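Local atomic coordinates of FAD-binding oxidoreductase (Gulosibacter chungangensis, PDB entry 7PBI), a protein that carries a covalently bound FAD, binds isoeugenol beside the flavin, and probably works as a flavin-dependent oxidoreductase with a PCMH-type FAD-binding domain. Residues D42-V47 / R88-G93; G394-A399 / E456-T461. All coordinates share one frame; numbering follows the deposited sequence.

Interaction 1 (D42-V47 / R88-G93). With FAD (flavin-adenine dinucleotide), chain K; H7Y (isoeugenol), chain L.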
loop_
_atom_site.group_PDB
_atom_site.type_symbol
_atom_site.label_atom_id
_atom_site.label_comp_id
_atom_site.label_asym_id
_atom_site.label_seq_id
_atom_site.Cartn_x
_atom_site.Cartn_y
_atom_site.Cartn_z
ATOM N N ASP B 42 -6.381 -28.237 -15.892
ATOM C CA ASP B 42 -7.244 -27.424 -16.784
ATOM C C ASP B 42 -8.241 -26.607 -15.956
ATOM O O ASP B 42 -8.529 -26.965 -14.801
ATOM C CB ASP B 42 -7.973 -28.300 -17.797
ATOM C CG ASP B 42 -7.015 -28.988 -18.742
ATOM O OD1 ASP B 42 -5.806 -28.690 -18.647
ATOM O OD2 ASP B 42 -7.493 -29.791 -19.570
ATOM N N ASP B 43 -8.740 -25.521 -16.534
ATOM C CA ASP B 43 -9.723 -24.632 -15.864
ATOM C C ASP B 43 -10.894 -25.534 -15.472
ATOM O O ASP B 43 -11.437 -26.208 -16.389
ATOM C CB ASP B 43 -10.114 -23.470 -16.786
ATOM C CG ASP B 43 -10.855 -22.306 -16.145
ATOM O OD1 ASP B 43 -11.155 -22.371 -14.924
ATOM O OD2 ASP B 43 -11.128 -21.332 -16.888
ATOM N N LYS B 44 -11.217 -25.611 -14.174
ATOM C CA LYS B 44 -12.377 -26.404 -13.686
ATOM C C LYS B 44 -13.660 -25.725 -14.151
ATOM O O LYS B 44 -14.627 -26.446 -14.389
ATOM C CB LYS B 44 -12.447 -26.544 -12.167
ATOM C CG LYS B 44 -11.215 -27.135 -11.498
ATOM C CD LYS B 44 -10.904 -28.592 -11.775
ATOM C CE LYS B 44 -9.849 -29.104 -10.807
ATOM N NZ LYS B 44 -9.405 -30.489 -11.094
ATOM N N PHE B 45 -13.674 -24.400 -14.296
ATOM C CA PHE B 45 -14.862 -23.652 -14.781
ATOM C C PHE B 45 -14.563 -23.026 -16.136
ATOM O O PHE B 45 -14.585 -21.802 -16.271
ATOM C CB PHE B 45 -15.277 -22.547 -13.811
ATOM C CG PHE B 45 -15.710 -22.997 -12.441
ATOM C CD1 PHE B 45 -16.104 -24.307 -12.197
ATOM C CD2 PHE B 45 -15.742 -22.087 -11.392
ATOM C CE1 PHE B 45 -16.499 -24.706 -10.930
ATOM C CE2 PHE B 45 -16.150 -22.485 -10.126
ATOM C CZ PHE B 45 -16.524 -23.795 -9.896
ATOM N N PRO B 46 -14.355 -23.834 -17.198
ATOM C CA PRO B 46 -14.047 -23.274 -18.503
ATOM C C PRO B 46 -15.273 -22.531 -19.028
ATOM O O PRO B 46 -16.349 -22.761 -18.537
ATOM C CB PRO B 46 -13.758 -24.500 -19.373
ATOM C CG PRO B 46 -14.606 -25.586 -18.745
ATOM C CD PRO B 46 -14.551 -25.292 -17.255
ATOM N N VAL B 47 -15.060 -21.646 -19.994
ATOM C CA VAL B 47 -16.155 -20.948 -20.723
ATOM C C VAL B 47 -15.903 -21.072 -22.235
ATOM O O VAL B 47 -16.696 -20.507 -22.998
ATOM C CB VAL B 47 -16.300 -19.501 -20.204
ATOM C CG1 VAL B 47 -15.318 -18.537 -20.833
ATOM C CG2 VAL B 47 -17.711 -18.983 -20.363
ATOM N N ARG B 88 -6.027 -22.745 -7.454
ATOM C CA ARG B 88 -7.492 -22.921 -7.220
ATOM C C ARG B 88 -8.184 -21.566 -7.415
ATOM O O ARG B 88 -9.174 -21.315 -6.713
ATOM C CB ARG B 88 -7.769 -23.558 -5.844
ATOM C CG ARG B 88 -6.966 -24.827 -5.566
ATOM C CD ARG B 88 -7.562 -25.812 -4.566
ATOM N NE ARG B 88 -8.824 -26.376 -5.041
ATOM C CZ ARG B 88 -9.540 -27.340 -4.445
ATOM N NH1 ARG B 88 -9.129 -27.901 -3.317
ATOM N NH2 ARG B 88 -10.677 -27.741 -4.995
ATOM N N ASN B 89 -7.719 -20.767 -8.382
ATOM C CA ASN B 89 -8.255 -19.415 -8.717
ATOM C C ASN B 89 -9.540 -19.551 -9.547
ATOM O O ASN B 89 -9.616 -18.976 -10.676
ATOM C CB ASN B 89 -7.213 -18.549 -9.440
ATOM C CG ASN B 89 -7.541 -17.068 -9.464
ATOM O OD1 ASN B 89 -8.134 -16.539 -8.526
ATOM N ND2 ASN B 89 -7.154 -16.381 -10.531
ATOM N N LEU B 90 -10.538 -20.239 -8.979
ATOM C CA LEU B 90 -11.850 -20.519 -9.620
ATOM C C LEU B 90 -12.581 -19.201 -9.889
ATOM O O LEU B 90 -12.545 -18.324 -9.020
ATOM C CB LEU B 90 -12.677 -21.410 -8.693
ATOM C CG LEU B 90 -12.089 -22.786 -8.401
ATOM C CD1 LEU B 90 -12.587 -23.302 -7.057
ATOM C CD2 LEU B 90 -12.414 -23.757 -9.529
ATOM N N GLY B 91 -13.253 -19.095 -11.033
ATOM C CA GLY B 91 -13.967 -17.875 -11.465
ATOM C C GLY B 91 -13.036 -16.921 -12.197
ATOM O O GLY B 91 -13.514 -15.929 -12.754
ATOM N N TYR B 92 -11.736 -17.216 -12.205
ATOM C CA TYR B 92 -10.700 -16.382 -12.858
ATOM C C TYR B 92 -9.787 -17.228 -13.758
ATOM O O TYR B 92 -8.861 -16.640 -14.320
ATOM C CB TYR B 92 -9.934 -15.627 -11.771
ATOM C CG TYR B 92 -10.781 -14.671 -10.969
ATOM C CD1 TYR B 92 -11.340 -13.548 -11.559
ATOM C CD2 TYR B 92 -11.016 -14.866 -9.619
ATOM C CE1 TYR B 92 -12.108 -12.646 -10.836
ATOM C CE2 TYR B 92 -11.790 -13.979 -8.880
ATOM C CZ TYR B 92 -12.333 -12.857 -9.489
ATOM O OH TYR B 92 -13.092 -11.956 -8.798
ATOM N N GLY B 93 -10.054 -18.533 -13.931
ATOM C CA GLY B 93 -9.257 -19.434 -14.795
ATOM C C GLY B 93 -8.609 -20.598 -14.047
ATOM O O GLY B 93 -7.898 -21.392 -14.683
HETATM P PA FAD K . -3.498 -19.335 -7.065
HETATM O O1A FAD K . -4.270 -20.042 -8.133
HETATM O O2A FAD K . -2.377 -20.104 -6.458
HETATM O O5B FAD K . -2.939 -17.944 -7.615
HETATM C C5B FAD K . -3.739 -17.110 -8.476
HETATM C C4B FAD K . -2.831 -16.403 -9.443
HETATM O O4B FAD K . -1.881 -15.585 -8.709
HETATM C C3B FAD K . -1.954 -17.298 -10.323
HETATM O O3B FAD K . -2.624 -17.701 -11.508
HETATM C C2B FAD K . -0.791 -16.359 -10.644
HETATM O O2B FAD K . -1.131 -15.422 -11.643
HETATM C C1B FAD K . -0.599 -15.659 -9.302
HETATM N N9A FAD K . 0.282 -16.361 -8.383
HETATM C C8A FAD K . -0.107 -17.205 -7.381
HETATM N N7A FAD K . 0.900 -17.711 -6.709
HETATM C C5A FAD K . 2.017 -17.164 -7.314
HETATM C C6A FAD K . 3.386 -17.317 -7.053
HETATM N N6A FAD K . 3.866 -18.085 -6.076
HETATM N N1A FAD K . 4.241 -16.639 -7.854
HETATM C C2A FAD K . 3.736 -15.872 -8.831
HETATM N N3A FAD K . 2.465 -15.643 -9.153
HETATM C C4A FAD K . 1.646 -16.333 -8.349
HETATM N N1 FAD K . -11.451 -14.677 -3.967
HETATM C C2 FAD K . -11.238 -13.738 -3.028
HETATM O O2 FAD K . -10.193 -13.085 -3.016
HETATM N N3 FAD K . -12.128 -13.486 -2.041
HETATM C C4 FAD K . -13.323 -14.141 -1.949
HETATM O O4 FAD K . -14.079 -13.877 -1.025
HETATM C C4X FAD K . -13.602 -15.128 -2.932
HETATM N N5 FAD K . -14.740 -15.768 -2.878
HETATM C C5X FAD K . -14.976 -16.713 -3.835
HETATM C C6 FAD K . -16.192 -17.414 -3.772
HETATM C C7 FAD K . -16.504 -18.391 -4.685
HETATM C C7M FAD K . -17.820 -19.114 -4.574
HETATM C C8 FAD K . -15.586 -18.691 -5.714
HETATM C C8M FAD K . -15.916 -19.743 -6.740
HETATM C C9 FAD K . -14.390 -18.018 -5.792
HETATM C C9A FAD K . -14.055 -17.021 -4.860
HETATM N N10 FAD K . -12.850 -16.313 -4.894
HETATM C C10 FAD K . -12.583 -15.346 -3.931
HETATM C "C1'" FAD K . -11.832 -16.622 -5.925
HETATM C "C2'" FAD K . -10.846 -17.725 -5.464
HETATM O "O2'" FAD K . -11.555 -18.801 -4.817
HETATM C "C3'" FAD K . -9.769 -17.243 -4.479
HETATM O "O3'" FAD K . -9.329 -15.930 -4.793
HETATM C "C4'" FAD K . -8.547 -18.162 -4.370
HETATM O "O4'" FAD K . -7.855 -17.885 -3.152
HETATM C "C5'" FAD K . -7.551 -18.000 -5.492
HETATM O "O5'" FAD K . -6.883 -19.272 -5.715
HETATM P P FAD K . -5.506 -19.595 -4.971
HETATM O O1P FAD K . -5.297 -21.071 -5.100
HETATM O O2P FAD K . -5.493 -18.985 -3.608
HETATM O O3P FAD K . -4.476 -18.803 -5.913
HETATM C CAA H7Y L . -18.686 -14.234 -2.739
HETATM C CAD H7Y L . -17.428 -13.447 -3.004
HETATM C CAE H7Y L . -16.730 -13.595 -4.365
HETATM C CAJ H7Y L . -15.569 -12.886 -4.619
HETATM C CAH H7Y L . -15.249 -11.928 -3.692
HETATM C CAF H7Y L . -14.737 -13.097 -5.728
HETATM C CAG H7Y L . -13.581 -12.343 -5.884
HETATM C CAK H7Y L . -13.264 -11.386 -4.935
HETATM O OAC H7Y L . -12.136 -10.631 -5.040
HETATM C CAL H7Y L . -14.107 -11.177 -3.834
HETATM O OAI H7Y L . -13.786 -10.224 -2.896
HETATM C CAB H7Y L . -14.604 -10.129 -1.678
#
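Asp-43 lies against Gly-93, and Phe-45 and Lys-44 lie against Leu-90. The side chain of Asp-43 follows the backbone of Gly-93 along its whole length. Asp-43 CB is 3.7 Å from Gly-93 O. Asp-43 CG is 3.4 Å from Gly-93 O. At the tip the two carboxylate oxygens part: Asp-43 OD1 is 3.2 Å from Gly-93 C, and Asp-43 OD2 is 3.4 Å from Gly-93 CA. None of these is a hydrogen bond. With CG swung opposite the backbone N (chi1 -166°), Asp-43 OD1 accepts a bond from Phe-45 N at 3.3 Å. This N-H reaches OD1 from well above the carboxylate plane and closes an Asx turn. OD2 is bonded to His-479 NE2, so both oxygens have a donor. Replacing Asp-43 by an alanine removes both oxygens, which would probably leave Phe-45 N and His-479 NE2 without their acceptor and open a gap beside Gly-93.

The second half of the contact is apolar. Leu-90 CD2 sits over one face of the Phe-45 ring, a CH-pi contact at 4.1 Å from the centroid and 13° off the normal. Phe-45 CE2 also packs on Leu-90 CB at 3.9 Å. Lys-44 CB touches Leu-90 CD2, while its NZ is bonded to Glu-40 O.

A type II turn runs from Asn-89 to Tyr-92, with Gly-91 at its positive-phi position. Just before it, Arg-88 N donates to FAD O1P at 3.0 Å. Segment 88-93 thus continues the glycine-rich FAD-binding loop after strand 81-84, as in flavoproteins with a PCMH-type FAD domain, and Asp-43 and Phe-45 pack on it.

Interaction 2 (G394-A399 / E456-T461). With FAD (flavin-adenine dinucleotide), chain K; H7Y (isoeugenol), chain L.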
loop_
_atom_site.group_PDB
_atom_site.type_symbol
_atom_site.label_atom_id
_atom_site.label_comp_id
_atom_site.label_asym_id
_atom_site.label_seq_id
_atom_site.Cartn_x
_atom_site.Cartn_y
_atom_site.Cartn_z
ATOM N N GLY B 394 -20.843 -23.771 -11.858
ATOM C CA GLY B 394 -19.609 -23.002 -11.641
ATOM C C GLY B 394 -19.832 -21.537 -11.960
ATOM O O GLY B 394 -20.867 -21.217 -12.589
ATOM N N HIS B 395 -18.886 -20.680 -11.570
ATOM C CA HIS B 395 -18.994 -19.212 -11.732
ATOM C C HIS B 395 -17.848 -18.653 -12.582
ATOM O O HIS B 395 -16.923 -19.408 -12.962
ATOM C CB HIS B 395 -19.076 -18.552 -10.359
ATOM C CG HIS B 395 -17.952 -18.938 -9.470
ATOM N ND1 HIS B 395 -16.636 -18.766 -9.849
ATOM C CD2 HIS B 395 -17.946 -19.500 -8.239
ATOM C CE1 HIS B 395 -15.848 -19.198 -8.884
ATOM N NE2 HIS B 395 -16.630 -19.627 -7.844
ATOM N N PHE B 396 -17.950 -17.350 -12.851
ATOM C CA PHE B 396 -17.202 -16.594 -13.886
ATOM C C PHE B 396 -17.403 -15.103 -13.632
ATOM O O PHE B 396 -18.379 -14.531 -14.145
ATOM C CB PHE B 396 -17.721 -16.964 -15.274
ATOM C CG PHE B 396 -16.885 -16.449 -16.407
ATOM C CD1 PHE B 396 -15.658 -17.029 -16.692
ATOM C CD2 PHE B 396 -17.335 -15.411 -17.204
ATOM C CE1 PHE B 396 -14.890 -16.572 -17.754
ATOM C CE2 PHE B 396 -16.573 -14.959 -18.271
ATOM C CZ PHE B 396 -15.348 -15.534 -18.538
ATOM N N PHE B 397 -16.500 -14.505 -12.860
ATOM C CA PHE B 397 -16.724 -13.233 -12.138
ATOM C C PHE B 397 -16.727 -12.024 -13.075
ATOM O O PHE B 397 -15.868 -11.884 -13.956
ATOM C CB PHE B 397 -15.644 -13.052 -11.086
ATOM C CG PHE B 397 -15.816 -13.935 -9.885
ATOM C CD1 PHE B 397 -16.909 -13.783 -9.060
ATOM C CD2 PHE B 397 -14.870 -14.891 -9.563
ATOM C CE1 PHE B 397 -17.062 -14.581 -7.940
ATOM C CE2 PHE B 397 -15.019 -15.690 -8.442
ATOM C CZ PHE B 397 -16.121 -15.537 -7.636
ATOM N N TYR B 398 -17.705 -11.156 -12.854
ATOM C CA TYR B 398 -17.724 -9.745 -13.290
ATOM C C TYR B 398 -17.650 -8.887 -12.022
ATOM O O TYR B 398 -18.632 -8.878 -11.260
ATOM C CB TYR B 398 -18.986 -9.486 -14.110
ATOM C CG TYR B 398 -19.268 -8.030 -14.371
ATOM C CD1 TYR B 398 -18.404 -7.268 -15.138
ATOM C CD2 TYR B 398 -20.387 -7.406 -13.850
ATOM C CE1 TYR B 398 -18.650 -5.927 -15.396
ATOM C CE2 TYR B 398 -20.654 -6.070 -14.101
ATOM C CZ TYR B 398 -19.777 -5.326 -14.869
ATOM O OH TYR B 398 -20.004 -4.006 -15.113
ATOM N N ALA B 399 -16.524 -8.220 -11.764
ATOM C CA ALA B 399 -16.287 -7.525 -10.478
ATOM C C ALA B 399 -15.854 -6.078 -10.696
ATOM O O ALA B 399 -14.698 -5.745 -10.447
ATOM C CB ALA B 399 -15.258 -8.294 -9.691
ATOM N N GLU B 456 -23.234 -18.688 -23.562
ATOM C CA GLU B 456 -24.188 -17.725 -22.953
ATOM C C GLU B 456 -23.452 -16.891 -21.906
ATOM O O GLU B 456 -23.521 -15.670 -21.987
ATOM C CB GLU B 456 -25.392 -18.426 -22.323
ATOM C CG GLU B 456 -26.363 -18.977 -23.352
ATOM C CD GLU B 456 -27.188 -17.936 -24.083
ATOM O OE1 GLU B 456 -26.994 -16.733 -23.832
ATOM O OE2 GLU B 456 -28.012 -18.341 -24.916
ATOM N N THR B 457 -22.752 -17.537 -20.980
ATOM C CA THR B 457 -21.969 -16.871 -19.910
ATOM C C THR B 457 -20.910 -15.926 -20.498
ATOM O O THR B 457 -20.867 -14.773 -20.040
ATOM C CB THR B 457 -21.306 -17.908 -19.004
ATOM O OG1 THR B 457 -22.371 -18.677 -18.446
ATOM C CG2 THR B 457 -20.452 -17.262 -17.933
ATOM N N LEU B 458 -20.054 -16.398 -21.418
ATOM C CA LEU B 458 -18.977 -15.561 -22.022
ATOM C C LEU B 458 -19.611 -14.354 -22.726
ATOM O O LEU B 458 -19.134 -13.250 -22.492
ATOM C CB LEU B 458 -18.110 -16.369 -22.997
ATOM C CG LEU B 458 -17.026 -15.568 -23.724
ATOM C CD1 LEU B 458 -16.253 -14.656 -22.772
ATOM C CD2 LEU B 458 -16.057 -16.478 -24.457
ATOM N N ASP B 459 -20.652 -14.547 -23.542
ATOM C CA ASP B 459 -21.361 -13.435 -24.239
ATOM C C ASP B 459 -21.961 -12.493 -23.191
ATOM O O ASP B 459 -21.821 -11.271 -23.361
ATOM C CB ASP B 459 -22.421 -13.945 -25.221
ATOM C CG ASP B 459 -21.800 -14.717 -26.375
ATOM O OD1 ASP B 459 -20.569 -14.905 -26.345
ATOM O OD2 ASP B 459 -22.548 -15.137 -27.290
ATOM N N MET B 460 -22.559 -13.041 -22.132
ATOM C CA MET B 460 -23.152 -12.247 -21.025
ATOM C C MET B 460 -22.079 -11.367 -20.383
ATOM O O MET B 460 -22.408 -10.227 -20.040
ATOM C CB MET B 460 -23.769 -13.115 -19.930
ATOM C CG MET B 460 -24.238 -12.295 -18.754
ATOM S SD MET B 460 -24.741 -13.292 -17.356
ATOM C CE MET B 460 -23.171 -13.959 -16.816
ATOM N N THR B 461 -20.871 -11.887 -20.147
ATOM C CA THR B 461 -19.831 -11.141 -19.398
ATOM C C THR B 461 -19.245 -10.057 -20.303
ATOM O O THR B 461 -18.970 -8.952 -19.816
ATOM C CB THR B 461 -18.780 -12.076 -18.815
ATOM O OG1 THR B 461 -19.539 -13.186 -18.341
ATOM C CG2 THR B 461 -17.979 -11.402 -17.717
HETATM P PA FAD K . -3.498 -19.335 -7.065
HETATM O O1A FAD K . -4.270 -20.042 -8.133
HETATM O O2A FAD K . -2.377 -20.104 -6.458
HETATM O O5B FAD K . -2.939 -17.944 -7.615
HETATM C C5B FAD K . -3.739 -17.110 -8.476
HETATM C C4B FAD K . -2.831 -16.403 -9.443
HETATM O O4B FAD K . -1.881 -15.585 -8.709
HETATM C C3B FAD K . -1.954 -17.298 -10.323
HETATM O O3B FAD K . -2.624 -17.701 -11.508
HETATM C C2B FAD K . -0.791 -16.359 -10.644
HETATM O O2B FAD K . -1.131 -15.422 -11.643
HETATM C C1B FAD K . -0.599 -15.659 -9.302
HETATM N N9A FAD K . 0.282 -16.361 -8.383
HETATM C C8A FAD K . -0.107 -17.205 -7.381
HETATM N N7A FAD K . 0.900 -17.711 -6.709
HETATM C C5A FAD K . 2.017 -17.164 -7.314
HETATM C C6A FAD K . 3.386 -17.317 -7.053
HETATM N N6A FAD K . 3.866 -18.085 -6.076
HETATM N N1A FAD K . 4.241 -16.639 -7.854
HETATM C C2A FAD K . 3.736 -15.872 -8.831
HETATM N N3A FAD K . 2.465 -15.643 -9.153
HETATM C C4A FAD K . 1.646 -16.333 -8.349
HETATM N N1 FAD K . -11.451 -14.677 -3.967
HETATM C C2 FAD K . -11.238 -13.738 -3.028
HETATM O O2 FAD K . -10.193 -13.085 -3.016
HETATM N N3 FAD K . -12.128 -13.486 -2.041
HETATM C C4 FAD K . -13.323 -14.141 -1.949
HETATM O O4 FAD K . -14.079 -13.877 -1.025
HETATM C C4X FAD K . -13.602 -15.128 -2.932
HETATM N N5 FAD K . -14.740 -15.768 -2.878
HETATM C C5X FAD K . -14.976 -16.713 -3.835
HETATM C C6 FAD K . -16.192 -17.414 -3.772
HETATM C C7 FAD K . -16.504 -18.391 -4.685
HETATM C C7M FAD K . -17.820 -19.114 -4.574
HETATM C C8 FAD K . -15.586 -18.691 -5.714
HETATM C C8M FAD K . -15.916 -19.743 -6.740
HETATM C C9 FAD K . -14.390 -18.018 -5.792
HETATM C C9A FAD K . -14.055 -17.021 -4.860
HETATM N N10 FAD K . -12.850 -16.313 -4.894
HETATM C C10 FAD K . -12.583 -15.346 -3.931
HETATM C "C1'" FAD K . -11.832 -16.622 -5.925
HETATM C "C2'" FAD K . -10.846 -17.725 -5.464
HETATM O "O2'" FAD K . -11.555 -18.801 -4.817
HETATM C "C3'" FAD K . -9.769 -17.243 -4.479
HETATM O "O3'" FAD K . -9.329 -15.930 -4.793
HETATM C "C4'" FAD K . -8.547 -18.162 -4.370
HETATM O "O4'" FAD K . -7.855 -17.885 -3.152
HETATM C "C5'" FAD K . -7.551 -18.000 -5.492
HETATM O "O5'" FAD K . -6.883 -19.272 -5.715
HETATM P P FAD K . -5.506 -19.595 -4.971
HETATM O O1P FAD K . -5.297 -21.071 -5.100
HETATM O O2P FAD K . -5.493 -18.985 -3.608
HETATM O O3P FAD K . -4.476 -18.803 -5.913
HETATM C CAA H7Y L . -18.686 -14.234 -2.739
HETATM C CAD H7Y L . -17.428 -13.447 -3.004
HETATM C CAE H7Y L . -16.730 -13.595 -4.365
HETATM C CAJ H7Y L . -15.569 -12.886 -4.619
HETATM C CAH H7Y L . -15.249 -11.928 -3.692
HETATM C CAF H7Y L . -14.737 -13.097 -5.728
HETATM C CAG H7Y L . -13.581 -12.343 -5.884
HETATM C CAK H7Y L . -13.264 -11.386 -4.935
HETATM O OAC H7Y L . -12.136 -10.631 -5.040
HETATM C CAL H7Y L . -14.107 -11.177 -3.834
HETATM O OAI H7Y L . -13.786 -10.224 -2.896
HETATM C CAB H7Y L . -14.604 -10.129 -1.678
#
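Phe-396 meets Thr-457, Leu-458 and Thr-461 of helix 451-470, and it carries most of this contact. The apolar contacts come first. Phe-396 chi1 of -170° turns CG away from its own N and carries the ring out to the helix. Thr-457 CG2 approaches it obliquely, 3.7 Å from Phe-396 CD2. Leu-458 CD1 touches Phe-396 CZ more loosely. Thr-461 comes at the ring edge: its CB is in the ring plane, 3.7 Å from Phe-396 CE2. Two residues further along the strand, Tyr-398 CB lies 4.2 Å from Thr-461 CG2.

The hydrogen bonds stay within the helix. Thr-461 OG1 also lies at the Phe-396 edge, yet it donates to Thr-457 O at 2.7 Å, from above the carbonyl plane. That oxygen takes the backbone N of Thr-461 as well. Thr-457 OG1 is bonded to Ser-453 O. Both hydroxyls are thus tied back to their own helix.

Covalent and aromatic contacts lie on the other side of the strand. His-395 and Phe-397 have CB directed away from the helix. His-395 NE2 is bonded covalently to FAD C8M, the methyl on the dimethylbenzene part of the flavin. Phe-397 CZ stands over one face of the His-395 ring. Isoeugenol CAF lies over a face of the Phe-397 ring, 3.4 Å from Phe-397 CZ. FAD C9 is at the edge of that ring, 3.5 Å from Phe-397 CZ.

No hydrogen bond joins 394-399 to 456-461, so these two segments meet by van der Waals packing, while His-395 and Phe-397 on the other side of the strand serve the flavin and the ligand.

Interactions 1 and 2 have centres about 11 Å apart and meet directly beside the flavin. Gly-91 CA of segment 88-93 is 3.2 Å from His-395 ND1, so the turn lies close against the covalently linked histidine. Phe-45 meets the same imidazole edge-to-face. Further along, the rings of Tyr-92 and Phe-397 stack, with Tyr-92 CZ 3.3 Å from Phe-397 CD2, and both border isoeugenol. Both interactions reach FAD: Arg-88 N of interaction 1 binds its pyrophosphate, and His-395 of interaction 2 is bonded to the C8M methyl. Val-47 touches Phe-396 and Thr-457, which carries the packing from segment 42-47 on to helix 451-470.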